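Local coordinates for protein RIF2 (Saccharomyces cerevisiae, PDB 4BJ1), which takes part in transcriptional silencing and telomere length regulation in yeast, interacting with RIF1 and with the RAP1 C-terminus, at residues Arg43-Cys48 / Ser142-Val147; Asp76-Ile81 / Ile137-Ser142; Glu228-Met233 / His275-Leu280; Ser261-Phe266 / Asn303-Lys308. All blocks are in the same frame, centred on the assembly; numbering follows the deposited sequence.

Contact 1 of 4, residues Arg43-Cys48 / Ser142-Val147; sequences RSMKNC and SIDHIV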
loop_
_atom_site.group_PDB
_atom_site.type_symbol
_atom_site.label_atom_id
_atom_site.label_comp_id
_atom_site.label_asym_id
_atom_site.label_seq_id
_atom_site.Cartn_x
_atom_site.Cartn_y
_atom_site.Cartn_z
ATOM N N ARG A 43 0.543 18.541 -12.759
ATOM C CA ARG A 43 -0.917 18.579 -12.921
ATOM C C ARG A 43 -1.402 19.858 -13.623
ATOM O O ARG A 43 -2.460 20.385 -13.282
ATOM C CB ARG A 43 -1.634 18.342 -11.568
ATOM N N SER A 44 -0.640 20.338 -14.619
ATOM C CA SER A 44 -0.985 21.512 -15.424
ATOM C C SER A 44 -0.782 21.208 -16.907
ATOM O O SER A 44 -0.410 20.085 -17.257
ATOM C CB SER A 44 -0.188 22.742 -14.989
ATOM O OG SER A 44 1.188 22.664 -15.327
ATOM N N MET A 45 -1.059 22.191 -17.778
ATOM C CA MET A 45 -0.917 22.043 -19.225
ATOM C C MET A 45 0.310 22.825 -19.729
ATOM O O MET A 45 0.489 22.999 -20.939
ATOM C CB MET A 45 -2.227 22.455 -19.929
ATOM C CG MET A 45 -2.453 21.793 -21.286
ATOM S SD MET A 45 -2.497 19.974 -21.294
ATOM C CE MET A 45 -1.987 19.668 -23.005
ATOM N N LYS A 46 1.176 23.263 -18.786
ATOM C CA LYS A 46 2.409 24.001 -19.070
ATOM C C LYS A 46 3.593 23.031 -19.226
ATOM O O LYS A 46 3.753 22.130 -18.403
ATOM C CB LYS A 46 2.683 25.025 -17.955
ATOM N N ASN A 47 4.405 23.198 -20.297
ATOM C CA ASN A 47 5.588 22.355 -20.523
ATOM C C ASN A 47 6.655 22.741 -19.516
ATOM O O ASN A 47 6.968 23.926 -19.398
ATOM C CB ASN A 47 6.228 22.566 -21.916
ATOM C CG ASN A 47 5.328 22.713 -23.104
ATOM O OD1 ASN A 47 4.882 21.732 -23.687
ATOM N ND2 ASN A 47 5.207 23.933 -23.605
ATOM N N CYS A 48 7.235 21.774 -18.805
ATOM C CA CYS A 48 8.371 22.089 -17.937
ATOM C C CYS A 48 9.344 20.932 -17.815
ATOM O O CYS A 48 8.992 19.768 -17.996
ATOM C CB CYS A 48 7.992 22.665 -16.570
ATOM S SG CYS A 48 9.304 23.681 -15.803
ATOM N N SER A 142 -8.322 11.953 -26.016
ATOM C CA SER A 142 -8.679 13.342 -25.694
ATOM C C SER A 142 -7.977 14.281 -26.648
ATOM O O SER A 142 -7.062 13.848 -27.335
ATOM C CB SER A 142 -8.351 13.681 -24.235
ATOM O OG SER A 142 -6.980 13.533 -23.909
ATOM N N ILE A 143 -8.428 15.543 -26.735
ATOM C CA ILE A 143 -7.854 16.559 -27.623
ATOM C C ILE A 143 -6.476 16.954 -27.107
ATOM O O ILE A 143 -5.533 17.084 -27.900
ATOM C CB ILE A 143 -8.804 17.776 -27.802
ATOM C CG1 ILE A 143 -9.934 17.459 -28.781
ATOM C CG2 ILE A 143 -8.047 19.035 -28.238
ATOM C CD1 ILE A 143 -11.085 18.357 -28.644
ATOM N N ASP A 144 -6.370 17.122 -25.778
ATOM C CA ASP A 144 -5.128 17.488 -25.107
ATOM C C ASP A 144 -4.361 16.238 -24.650
ATOM O O ASP A 144 -4.977 15.267 -24.216
ATOM C CB ASP A 144 -5.425 18.405 -23.910
ATOM C CG ASP A 144 -6.119 19.704 -24.265
ATOM O OD1 ASP A 144 -5.540 20.495 -25.048
ATOM O OD2 ASP A 144 -7.224 19.953 -23.727
ATOM N N HIS A 145 -3.033 16.263 -24.737
ATOM C CA HIS A 145 -2.173 15.153 -24.329
ATOM C C HIS A 145 -1.006 15.692 -23.547
ATOM O O HIS A 145 -0.639 16.848 -23.725
ATOM C CB HIS A 145 -1.620 14.395 -25.549
ATOM C CG HIS A 145 -2.666 13.967 -26.522
ATOM N ND1 HIS A 145 -3.284 12.736 -26.415
ATOM C CD2 HIS A 145 -3.206 14.648 -27.564
ATOM C CE1 HIS A 145 -4.156 12.690 -27.413
ATOM N NE2 HIS A 145 -4.147 13.825 -28.132
ATOM N N ILE A 146 -0.415 14.854 -22.685
ATOM C CA ILE A 146 0.767 15.171 -21.891
ATOM C C ILE A 146 1.734 14.027 -22.095
ATOM O O ILE A 146 1.395 12.863 -21.850
ATOM C CB ILE A 146 0.469 15.433 -20.391
ATOM C CG1 ILE A 146 -0.211 16.801 -20.185
ATOM C CG2 ILE A 146 1.757 15.344 -19.559
ATOM C CD1 ILE A 146 -0.812 17.038 -18.750
ATOM N N VAL A 147 2.926 14.363 -22.572
ATOM C CA VAL A 147 3.998 13.421 -22.792
ATOM C C VAL A 147 4.932 13.594 -21.623
ATOM O O VAL A 147 5.399 14.710 -21.390
ATOM C CB VAL A 147 4.741 13.717 -24.092
ATOM C CG1 VAL A 147 5.366 12.456 -24.637
ATOM C CG2 VAL A 147 3.822 14.338 -25.114
#
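Met45 reaches across to the start of strand 145-153 and lays its thioether against Asp144, His145 and Ile146. The terminal CE comes to 3.8 Å from Asp144 CB and also faces His145 O, while Met45 SD passes 4.1 Å from Ile146 CG1. Chi1 of -154° swings Met45 CG away from its backbone N, and a bend at chi2 (58°) then turns the sulfur and methyl over the other backbone. Beside it, the CD1 methyl of Ile146 lies 3.4 Å from Ser44 O, against the loop that carries the methionine. Farther out, the chain ahead of the strand is held by Ser142 OG, which donates to Asp144 O at 2.7 Å, in the carbonyl plane. The carboxylate of Asp144 turns elsewhere: its OD1 accepts from Asn183 ND2. On the other side, Lys187 NZ bonds Lys46 O and, weakly, Ser44 O, and Asn47 OD1 takes the N-H of Phe186. These outer partners belong to strand 184-192 and the loop leading into it. That strand lies between 145-153 and 48-53 in the parallel AAA+ sheet, and the contact bridges over it, with Met45 also resting on Ala185.

Contact 2 of 4, residues Asp76-Ile81 / Ile137-Ser142; sequences DINVVI and INNDES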
loop_
_atom_site.group_PDB
_atom_site.type_symbol
_atom_site.label_atom_id
_atom_site.label_comp_id
_atom_site.label_asym_id
_atom_site.label_seq_id
_atom_site.Cartn_x
_atom_site.Cartn_y
_atom_site.Cartn_z
ATOM N N ASP A 76 -6.736 14.725 -15.526
ATOM C CA ASP A 76 -7.979 14.380 -16.237
ATOM C C ASP A 76 -7.866 14.494 -17.794
ATOM O O ASP A 76 -8.885 14.622 -18.499
ATOM C CB ASP A 76 -9.152 15.230 -15.680
ATOM C CG ASP A 76 -9.136 16.708 -16.072
ATOM O OD1 ASP A 76 -8.023 17.273 -16.248
ATOM O OD2 ASP A 76 -10.234 17.300 -16.200
ATOM N N ILE A 77 -6.617 14.429 -18.304
ATOM C CA ILE A 77 -6.223 14.538 -19.709
ATOM C C ILE A 77 -5.305 13.358 -20.025
ATOM O O ILE A 77 -4.673 12.836 -19.107
ATOM C CB ILE A 77 -5.549 15.936 -19.862
ATOM C CG1 ILE A 77 -6.500 16.940 -20.551
ATOM C CG2 ILE A 77 -4.156 15.919 -20.511
ATOM C CD1 ILE A 77 -7.690 17.542 -19.636
ATOM N N ASN A 78 -5.244 12.910 -21.286
ATOM C CA ASN A 78 -4.373 11.787 -21.649
ATOM C C ASN A 78 -2.888 12.035 -21.318
ATOM O O ASN A 78 -2.340 13.096 -21.622
ATOM C CB ASN A 78 -4.556 11.398 -23.095
ATOM C CG ASN A 78 -3.740 10.215 -23.505
ATOM O OD1 ASN A 78 -2.611 10.353 -23.992
ATOM N ND2 ASN A 78 -4.324 9.032 -23.382
ATOM N N VAL A 79 -2.264 11.058 -20.634
ATOM C CA VAL A 79 -0.863 11.078 -20.205
ATOM C C VAL A 79 -0.186 9.897 -20.880
ATOM O O VAL A 79 -0.746 8.808 -20.888
ATOM C CB VAL A 79 -0.698 11.058 -18.661
ATOM C CG1 VAL A 79 0.766 11.147 -18.271
ATOM C CG2 VAL A 79 -1.491 12.180 -17.992
ATOM N N VAL A 80 0.964 10.149 -21.527
ATOM C CA VAL A 80 1.817 9.199 -22.255
ATOM C C VAL A 80 3.180 9.227 -21.562
ATOM O O VAL A 80 3.573 10.269 -21.030
ATOM C CB VAL A 80 1.896 9.552 -23.772
ATOM C CG1 VAL A 80 3.200 9.099 -24.423
ATOM C CG2 VAL A 80 0.704 8.982 -24.524
ATOM N N ILE A 81 3.865 8.074 -21.516
ATOM C CA ILE A 81 5.163 7.955 -20.879
ATOM C C ILE A 81 6.194 7.530 -21.895
ATOM O O ILE A 81 5.981 6.557 -22.628
ATOM C CB ILE A 81 5.133 6.952 -19.693
ATOM C CG1 ILE A 81 3.815 7.074 -18.812
ATOM C CG2 ILE A 81 6.425 7.035 -18.851
ATOM C CD1 ILE A 81 3.460 8.437 -18.057
ATOM N N ILE A 137 1.123 9.555 -28.841
ATOM C CA ILE A 137 0.251 10.735 -28.754
ATOM C C ILE A 137 -0.960 10.629 -29.662
ATOM O O ILE A 137 -1.964 11.266 -29.377
ATOM C CB ILE A 137 1.058 12.036 -29.010
ATOM C CG1 ILE A 137 1.885 12.455 -27.795
ATOM C CG2 ILE A 137 0.196 13.195 -29.479
ATOM C CD1 ILE A 137 2.804 13.665 -28.132
ATOM N N ASN A 138 -0.903 9.818 -30.718
ATOM C CA ASN A 138 -2.048 9.697 -31.620
ATOM C C ASN A 138 -3.243 8.901 -31.051
ATOM O O ASN A 138 -4.175 8.590 -31.794
ATOM C CB ASN A 138 -1.637 9.158 -32.979
ATOM C CG ASN A 138 -2.188 10.018 -34.080
ATOM O OD1 ASN A 138 -1.559 10.992 -34.496
ATOM N ND2 ASN A 138 -3.411 9.732 -34.510
ATOM N N ASN A 139 -3.245 8.622 -29.736
ATOM C CA ASN A 139 -4.356 7.940 -29.066
ATOM C C ASN A 139 -5.588 8.862 -29.140
ATOM O O ASN A 139 -5.542 9.992 -28.652
ATOM C CB ASN A 139 -3.993 7.588 -27.620
ATOM C CG ASN A 139 -3.533 8.758 -26.769
ATOM O OD1 ASN A 139 -4.331 9.588 -26.332
ATOM N ND2 ASN A 139 -2.237 8.860 -26.503
ATOM N N ASP A 140 -6.644 8.433 -29.847
ATOM C CA ASP A 140 -7.849 9.259 -29.972
ATOM C C ASP A 140 -8.683 9.145 -28.672
ATOM O O ASP A 140 -9.842 8.703 -28.665
ATOM C CB ASP A 140 -8.624 8.936 -31.267
ATOM C CG ASP A 140 -7.798 9.102 -32.539
ATOM O OD1 ASP A 140 -7.339 10.247 -32.817
ATOM O OD2 ASP A 140 -7.615 8.097 -33.262
ATOM N N GLU A 141 -8.027 9.533 -27.562
ATOM C CA GLU A 141 -8.514 9.506 -26.192
ATOM C C GLU A 141 -9.097 10.855 -25.793
ATOM O O GLU A 141 -10.206 10.893 -25.248
ATOM C CB GLU A 141 -7.370 9.128 -25.227
ATOM C CG GLU A 141 -6.923 7.682 -25.326
ATOM C CD GLU A 141 -7.597 6.787 -24.312
ATOM O OE1 GLU A 141 -7.077 6.691 -23.176
ATOM O OE2 GLU A 141 -8.667 6.219 -24.636
ATOM N N SER A 142 -8.322 11.953 -26.016
ATOM C CA SER A 142 -8.679 13.342 -25.694
ATOM C C SER A 142 -7.977 14.281 -26.648
ATOM O O SER A 142 -7.062 13.848 -27.335
ATOM C CB SER A 142 -8.351 13.681 -24.235
ATOM O OG SER A 142 -6.980 13.533 -23.909
#
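Asn78 and Asn139 approach each other from opposite directions, their amide planes turned 41° apart. Asn139 ND2 gives Asn78 OD1 a weak, bent hydrogen bond of 2.9 Å; the same ND2 is also bonded to Lys136 O, and Asn78 OD1 receives a second weak bond from His145 ND1. The oxygen is thus gripped loosely by two donors. A straighter bond ties the strand backbone to the loop's serine side chain: Asn78 N donates to Ser142 OG at 3.2 Å, with an angle of 158° at the hydrogen. The same OG also donates within its own loop, to Asp144 O. A chi1 of -177° sets Asn78 CG trans to N and beside the carbonyl carbon, carrying the amide past the serine and into the loop. The close-packed side continues at Val80, whose CG2 methyl lies 3.5 Å from Asn139 ND2 and 4.4 Å from Ile137 N, Ile137 ending helix 128-137 and Asn139 lying in the loop just after it.

The solvent side is much looser. Glu141 is exposed and contributes chiefly the flank of its chain, CG lying 3.5 Å from Asn78 ND2. The loop bends here through an inverse gamma turn centred on Asp140, with Glu141 N bonded to Asn139 O.

The loop completes a beta-alpha-beta connection: from edge strand 78-83 the chain returns through helix 128-137 to the neighbouring strand 145-153, to which Asn78 and Val80 are backbone-bonded. Helix 58-74 packs against Val79 and Ile81 through Leu72, and Ile81 also touches Ser240 of the second subunit.

Contact 3 of 4, residues Glu228-Met233 / His275-Leu280; sequences EYLKKM and HPFTYL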
loop_
_atom_site.group_PDB
_atom_site.type_symbol
_atom_site.label_atom_id
_atom_site.label_comp_id
_atom_site.label_asym_id
_atom_site.label_seq_id
_atom_site.Cartn_x
_atom_site.Cartn_y
_atom_site.Cartn_z
ATOM N N GLU A 228 15.007 9.027 13.200
ATOM C CA GLU A 228 13.608 9.359 13.467
ATOM C C GLU A 228 12.678 8.801 12.383
ATOM O O GLU A 228 11.636 8.227 12.713
ATOM C CB GLU A 228 13.466 10.882 13.580
ATOM C CG GLU A 228 12.104 11.373 14.048
ATOM C CD GLU A 228 11.763 12.787 13.606
ATOM O OE1 GLU A 228 12.616 13.695 13.768
ATOM O OE2 GLU A 228 10.633 12.986 13.100
ATOM N N TYR A 229 13.077 8.938 11.105
ATOM C CA TYR A 229 12.296 8.466 9.964
ATOM C C TYR A 229 12.387 6.971 9.734
ATOM O O TYR A 229 11.437 6.381 9.221
ATOM C CB TYR A 229 12.642 9.242 8.698
ATOM C CG TYR A 229 12.085 10.651 8.713
ATOM C CD1 TYR A 229 10.723 10.884 8.897
ATOM C CD2 TYR A 229 12.915 11.749 8.514
ATOM C CE1 TYR A 229 10.206 12.180 8.924
ATOM C CE2 TYR A 229 12.409 13.050 8.542
ATOM C CZ TYR A 229 11.052 13.260 8.734
ATOM O OH TYR A 229 10.550 14.538 8.725
ATOM N N LEU A 230 13.501 6.345 10.123
ATOM C CA LEU A 230 13.652 4.893 9.994
ATOM C C LEU A 230 12.734 4.199 11.003
ATOM O O LEU A 230 12.158 3.163 10.687
ATOM C CB LEU A 230 15.104 4.474 10.243
ATOM C CG LEU A 230 16.112 4.753 9.145
ATOM C CD1 LEU A 230 17.501 4.796 9.718
ATOM C CD2 LEU A 230 16.025 3.715 8.029
ATOM N N LYS A 231 12.598 4.785 12.213
ATOM C CA LYS A 231 11.732 4.292 13.275
ATOM C C LYS A 231 10.283 4.430 12.812
ATOM O O LYS A 231 9.527 3.472 12.932
ATOM C CB LYS A 231 11.965 5.073 14.572
ATOM C CG LYS A 231 13.324 4.802 15.226
ATOM C CD LYS A 231 13.668 5.856 16.282
ATOM C CE LYS A 231 15.126 5.880 16.681
ATOM N NZ LYS A 231 15.524 7.228 17.180
ATOM N N LYS A 232 9.921 5.584 12.188
ATOM C CA LYS A 232 8.568 5.819 11.654
ATOM C C LYS A 232 8.174 4.746 10.652
ATOM O O LYS A 232 7.026 4.281 10.661
ATOM C CB LYS A 232 8.428 7.218 11.034
ATOM C CG LYS A 232 8.325 8.309 12.078
ATOM C CD LYS A 232 7.991 9.663 11.496
ATOM C CE LYS A 232 8.126 10.736 12.553
ATOM N NZ LYS A 232 8.013 12.103 11.982
ATOM N N MET A 233 9.156 4.321 9.828
ATOM C CA MET A 233 8.996 3.316 8.786
ATOM C C MET A 233 8.456 1.988 9.322
ATOM O O MET A 233 7.657 1.351 8.636
ATOM C CB MET A 233 10.317 3.115 8.018
ATOM C CG MET A 233 10.136 2.470 6.660
ATOM S SD MET A 233 11.714 2.113 5.844
ATOM C CE MET A 233 11.610 0.442 5.782
ATOM N N HIS A 275 22.891 2.993 2.743
ATOM C CA HIS A 275 21.499 2.984 2.291
ATOM C C HIS A 275 20.621 2.386 3.399
ATOM O O HIS A 275 20.195 1.230 3.272
ATOM C CB HIS A 275 21.389 2.218 0.957
ATOM C CG HIS A 275 22.180 2.832 -0.167
ATOM N ND1 HIS A 275 21.646 3.829 -0.971
ATOM C CD2 HIS A 275 23.428 2.545 -0.603
ATOM C CE1 HIS A 275 22.590 4.127 -1.846
ATOM N NE2 HIS A 275 23.675 3.370 -1.674
ATOM N N PRO A 276 20.398 3.120 4.527
ATOM C CA PRO A 276 19.675 2.516 5.668
ATOM C C PRO A 276 18.228 2.118 5.443
ATOM O O PRO A 276 17.808 1.127 6.032
ATOM C CB PRO A 276 19.771 3.576 6.768
ATOM C CG PRO A 276 20.029 4.850 6.051
ATOM C CD PRO A 276 20.875 4.475 4.868
ATOM N N PHE A 277 17.466 2.877 4.627
ATOM C CA PHE A 277 16.037 2.604 4.404
ATOM C C PHE A 277 15.808 1.264 3.713
ATOM O O PHE A 277 14.978 0.479 4.157
ATOM C CB PHE A 277 15.351 3.774 3.674
ATOM C CG PHE A 277 15.142 4.976 4.566
ATOM C CD1 PHE A 277 16.144 5.918 4.737
ATOM C CD2 PHE A 277 13.962 5.140 5.272
ATOM C CE1 PHE A 277 15.961 7.017 5.584
ATOM C CE2 PHE A 277 13.782 6.237 6.125
ATOM C CZ PHE A 277 14.780 7.176 6.263
ATOM N N THR A 278 16.621 0.983 2.697
ATOM C CA THR A 278 16.619 -0.241 1.910
ATOM C C THR A 278 17.088 -1.415 2.761
ATOM O O THR A 278 16.412 -2.443 2.757
ATOM C CB THR A 278 17.470 -0.026 0.668
ATOM O OG1 THR A 278 16.894 1.036 -0.097
ATOM C CG2 THR A 278 17.593 -1.272 -0.168
ATOM N N TYR A 279 18.214 -1.264 3.518
ATOM C CA TYR A 279 18.716 -2.323 4.402
ATOM C C TYR A 279 17.627 -2.677 5.444
ATOM O O TYR A 279 17.311 -3.856 5.608
ATOM C CB TYR A 279 20.080 -1.960 5.040
ATOM C CG TYR A 279 20.830 -3.152 5.603
ATOM C CD1 TYR A 279 20.534 -3.650 6.866
ATOM C CD2 TYR A 279 21.844 -3.774 4.881
ATOM C CE1 TYR A 279 21.176 -4.782 7.372
ATOM C CE2 TYR A 279 22.533 -4.881 5.398
ATOM C CZ TYR A 279 22.184 -5.390 6.644
ATOM O OH TYR A 279 22.768 -6.518 7.182
ATOM N N LEU A 280 16.974 -1.665 6.049
ATOM C CA LEU A 280 15.894 -1.895 7.013
ATOM C C LEU A 280 14.637 -2.518 6.368
ATOM O O LEU A 280 14.049 -3.453 6.931
ATOM C CB LEU A 280 15.545 -0.601 7.765
ATOM C CG LEU A 280 14.439 -0.686 8.799
ATOM C CD1 LEU A 280 14.842 -1.555 9.972
ATOM C CD2 LEU A 280 14.010 0.683 9.227
#
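Leu230 sets its CD2 methyl over the middle of the Phe277 ring, a CH-pi contact of 3.7 Å from CD2 to the ring centroid and only 9° off the ring normal. The two residues join helices 223-233 and 276-290 of the AAA+ lid domain, whose short segments run in roughly the same direction, 27° apart, with axes 10.6 Å from each other. The rim of the same ring is occupied too. Tyr229 CB lies in the ring plane, 3.8 Å from Phe277 CZ, and Met233 brings its sulfur to the edge as a Met-aromatic contact, SD being 5.1 Å from the ring centroid. Phe277 places its ring between the helices because chi1 (-74°) sets CG beside its own backbone N. An alanine here is likely to leave the Leu230 methyl and the Met233 sulfur facing a gap, and to cost the ring stack that Phe277 makes with His59. Around this centre, Leu230 CD1 meets Pro276 CB at 3.9 Å, crossing the proline at about a right angle in the first turn of its helix. Helix 10-26 packs alongside, with Leu21 on Met233 and Tyr25 on Phe277, while Phe267 of helix 262-272 touches Leu230. One turn on from Pro276, Leu280 inserts its CD2 methyl beside Leu230 CD2 at 3.8 Å, and Met233 CE approaches that same Leu280 methyl at 4.2 Å.

Contact 4 of 4, residues Ser261-Phe266 / Asn303-Lys308; sequences SNLAIF and NRLTIK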
loop_
_atom_site.group_PDB
_atom_site.type_symbol
_atom_site.label_atom_id
_atom_site.label_comp_id
_atom_site.label_asym_id
_atom_site.label_seq_id
_atom_site.Cartn_x
_atom_site.Cartn_y
_atom_site.Cartn_z
ATOM N N SER A 261 19.479 -3.766 22.982
ATOM C CA SER A 261 18.591 -4.690 22.279
ATOM C C SER A 261 19.005 -4.913 20.825
ATOM O O SER A 261 19.703 -4.070 20.245
ATOM C CB SER A 261 17.142 -4.222 22.360
ATOM O OG SER A 261 16.960 -3.076 21.556
ATOM N N ASN A 262 18.544 -6.043 20.235
ATOM C CA ASN A 262 18.805 -6.406 18.845
ATOM C C ASN A 262 18.385 -5.260 17.933
ATOM O O ASN A 262 19.198 -4.813 17.114
ATOM C CB ASN A 262 18.040 -7.671 18.476
ATOM C CG ASN A 262 18.660 -8.937 18.980
ATOM O OD1 ASN A 262 19.018 -9.064 20.144
ATOM N ND2 ASN A 262 18.754 -9.921 18.118
ATOM N N LEU A 263 17.142 -4.738 18.135
ATOM C CA LEU A 263 16.593 -3.633 17.350
ATOM C C LEU A 263 17.403 -2.342 17.480
ATOM O O LEU A 263 17.736 -1.742 16.451
ATOM C CB LEU A 263 15.114 -3.419 17.687
ATOM C CG LEU A 263 14.228 -2.652 16.695
ATOM C CD1 LEU A 263 14.385 -3.162 15.267
ATOM C CD2 LEU A 263 12.775 -2.716 17.128
ATOM N N ALA A 264 17.772 -1.949 18.726
ATOM C CA ALA A 264 18.580 -0.748 18.994
ATOM C C ALA A 264 19.974 -0.854 18.379
ATOM O O ALA A 264 20.433 0.096 17.737
ATOM C CB ALA A 264 18.680 -0.494 20.478
ATOM N N ILE A 265 20.631 -2.023 18.553
ATOM C CA ILE A 265 21.965 -2.334 18.017
ATOM C C ILE A 265 21.904 -2.314 16.480
ATOM O O ILE A 265 22.817 -1.793 15.837
ATOM C CB ILE A 265 22.455 -3.703 18.591
ATOM C CG1 ILE A 265 22.960 -3.552 20.034
ATOM C CG2 ILE A 265 23.494 -4.382 17.705
ATOM C CD1 ILE A 265 22.843 -4.775 20.830
ATOM N N PHE A 266 20.808 -2.856 15.904
ATOM C CA PHE A 266 20.600 -2.898 14.463
ATOM C C PHE A 266 20.569 -1.482 13.936
ATOM O O PHE A 266 21.239 -1.193 12.948
ATOM C CB PHE A 266 19.302 -3.649 14.110
ATOM C CG PHE A 266 19.132 -3.931 12.633
ATOM C CD1 PHE A 266 18.493 -3.016 11.800
ATOM C CD2 PHE A 266 19.592 -5.123 12.078
ATOM C CE1 PHE A 266 18.363 -3.262 10.434
ATOM C CE2 PHE A 266 19.433 -5.383 10.710
ATOM C CZ PHE A 266 18.819 -4.449 9.899
ATOM N N ASN A 303 14.790 -11.088 19.429
ATOM C CA ASN A 303 15.904 -12.025 19.465
ATOM C C ASN A 303 16.612 -12.383 18.153
ATOM O O ASN A 303 17.781 -12.763 18.215
ATOM C CB ASN A 303 15.421 -13.337 20.120
ATOM C CG ASN A 303 14.555 -13.153 21.353
ATOM O OD1 ASN A 303 14.916 -12.455 22.312
ATOM N ND2 ASN A 303 13.380 -13.766 21.350
ATOM N N ARG A 304 15.949 -12.322 17.001
ATOM C CA ARG A 304 16.606 -12.764 15.769
ATOM C C ARG A 304 17.127 -11.664 14.842
ATOM O O ARG A 304 17.970 -11.987 14.007
ATOM C CB ARG A 304 15.694 -13.714 14.973
ATOM C CG ARG A 304 15.460 -15.077 15.627
ATOM C CD ARG A 304 15.440 -16.208 14.606
ATOM N NE ARG A 304 16.777 -16.506 14.073
ATOM C CZ ARG A 304 17.191 -16.216 12.837
ATOM N NH1 ARG A 304 16.373 -15.620 11.977
ATOM N NH2 ARG A 304 18.420 -16.534 12.451
ATOM N N LEU A 305 16.636 -10.403 14.940
ATOM C CA LEU A 305 17.057 -9.299 14.048
ATOM C C LEU A 305 18.445 -8.789 14.371
ATOM O O LEU A 305 18.624 -8.080 15.355
ATOM C CB LEU A 305 16.046 -8.135 14.065
ATOM C CG LEU A 305 16.195 -7.010 13.020
ATOM C CD1 LEU A 305 16.090 -7.540 11.591
ATOM C CD2 LEU A 305 15.108 -5.981 13.187
ATOM N N THR A 306 19.432 -9.166 13.550
ATOM C CA THR A 306 20.829 -8.742 13.663
ATOM C C THR A 306 21.351 -8.482 12.265
ATOM O O THR A 306 20.719 -8.905 11.301
ATOM C CB THR A 306 21.690 -9.785 14.379
ATOM O OG1 THR A 306 21.516 -11.062 13.780
ATOM C CG2 THR A 306 21.425 -9.850 15.865
ATOM N N ILE A 307 22.498 -7.792 12.134
ATOM C CA ILE A 307 23.048 -7.522 10.801
ATOM C C ILE A 307 23.676 -8.797 10.235
ATOM O O ILE A 307 23.731 -8.960 9.019
ATOM C CB ILE A 307 23.960 -6.274 10.720
ATOM C CG1 ILE A 307 25.262 -6.456 11.493
ATOM C CG2 ILE A 307 23.198 -5.023 11.165
ATOM C CD1 ILE A 307 26.317 -5.539 11.060
ATOM N N LYS A 308 24.053 -9.734 11.125
ATOM C CA LYS A 308 24.591 -11.042 10.768
ATOM C C LYS A 308 23.478 -12.008 10.297
ATOM O O LYS A 308 23.797 -13.025 9.683
ATOM C CB LYS A 308 25.399 -11.635 11.936
#
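Leu305 wedges into the hollow between Leu263 and Phe266, one turn apart on helix 262-272. This is helix-to-loop packing within the AAA+ lid domain, where the chain leaving helix 294-304 runs along the first turn of 262-272. Leu305 CG sits over one face of the Phe266 ring, toward its rim, 4.0 Å from Phe266 CD2, while Leu305 CD2 fits against Leu263 CD1 at 3.6 Å. With chi1 at -170° the leucine chain extends from its backbone, which carries the isobutyl group into this groove. The Phe266 ring is in turn a bump between Leu305 and Ile307: Ile307 CG2 approaches Phe266 CD2 at 3.7 Å, obliquely, and the backbone of Thr306 passes the ring edge. Leu280 and Ala283 of helix 276-290 also touch the ring. Nearer the helix start, Asn262 projects over the loop and its ND2 makes a weak hydrogen bond of 3.3 Å to Leu305 O, with the Thr306 CG2 methyl beside the amide. A leucine in place of Asn262 would probably deprive the Leu305 carbonyl of this donor and set a branched apolar group against the loop backbone. The turn itself is N-capped, Ser261 OG accepting from Ala264 N at 3.2 Å with an angle of 160° at the hydrogen.

From the N terminus the chain passes helices 10-26 and 32-42, then reaches 43-48, which opens the long loop that contact 1 closes at 142-147, joining the start of strand 145-153 to the loop before inner strand 48-53. Contact 2 lies wholly within that loop and shares Ser142; it binds outermost strand 78-83 to the loop entering its neighbour 145-153. On the other side of the chain's centre, contact 3 closes the loop from 228-233 to 275-280 and contact 4 the one from 261-266 to 303-308. The two cross and touch, joining helices 223-233, 262-272 and 276-290 and the chain leaving 294-304. Contacts 1 and 4 lie about 49 Å apart, centre to centre.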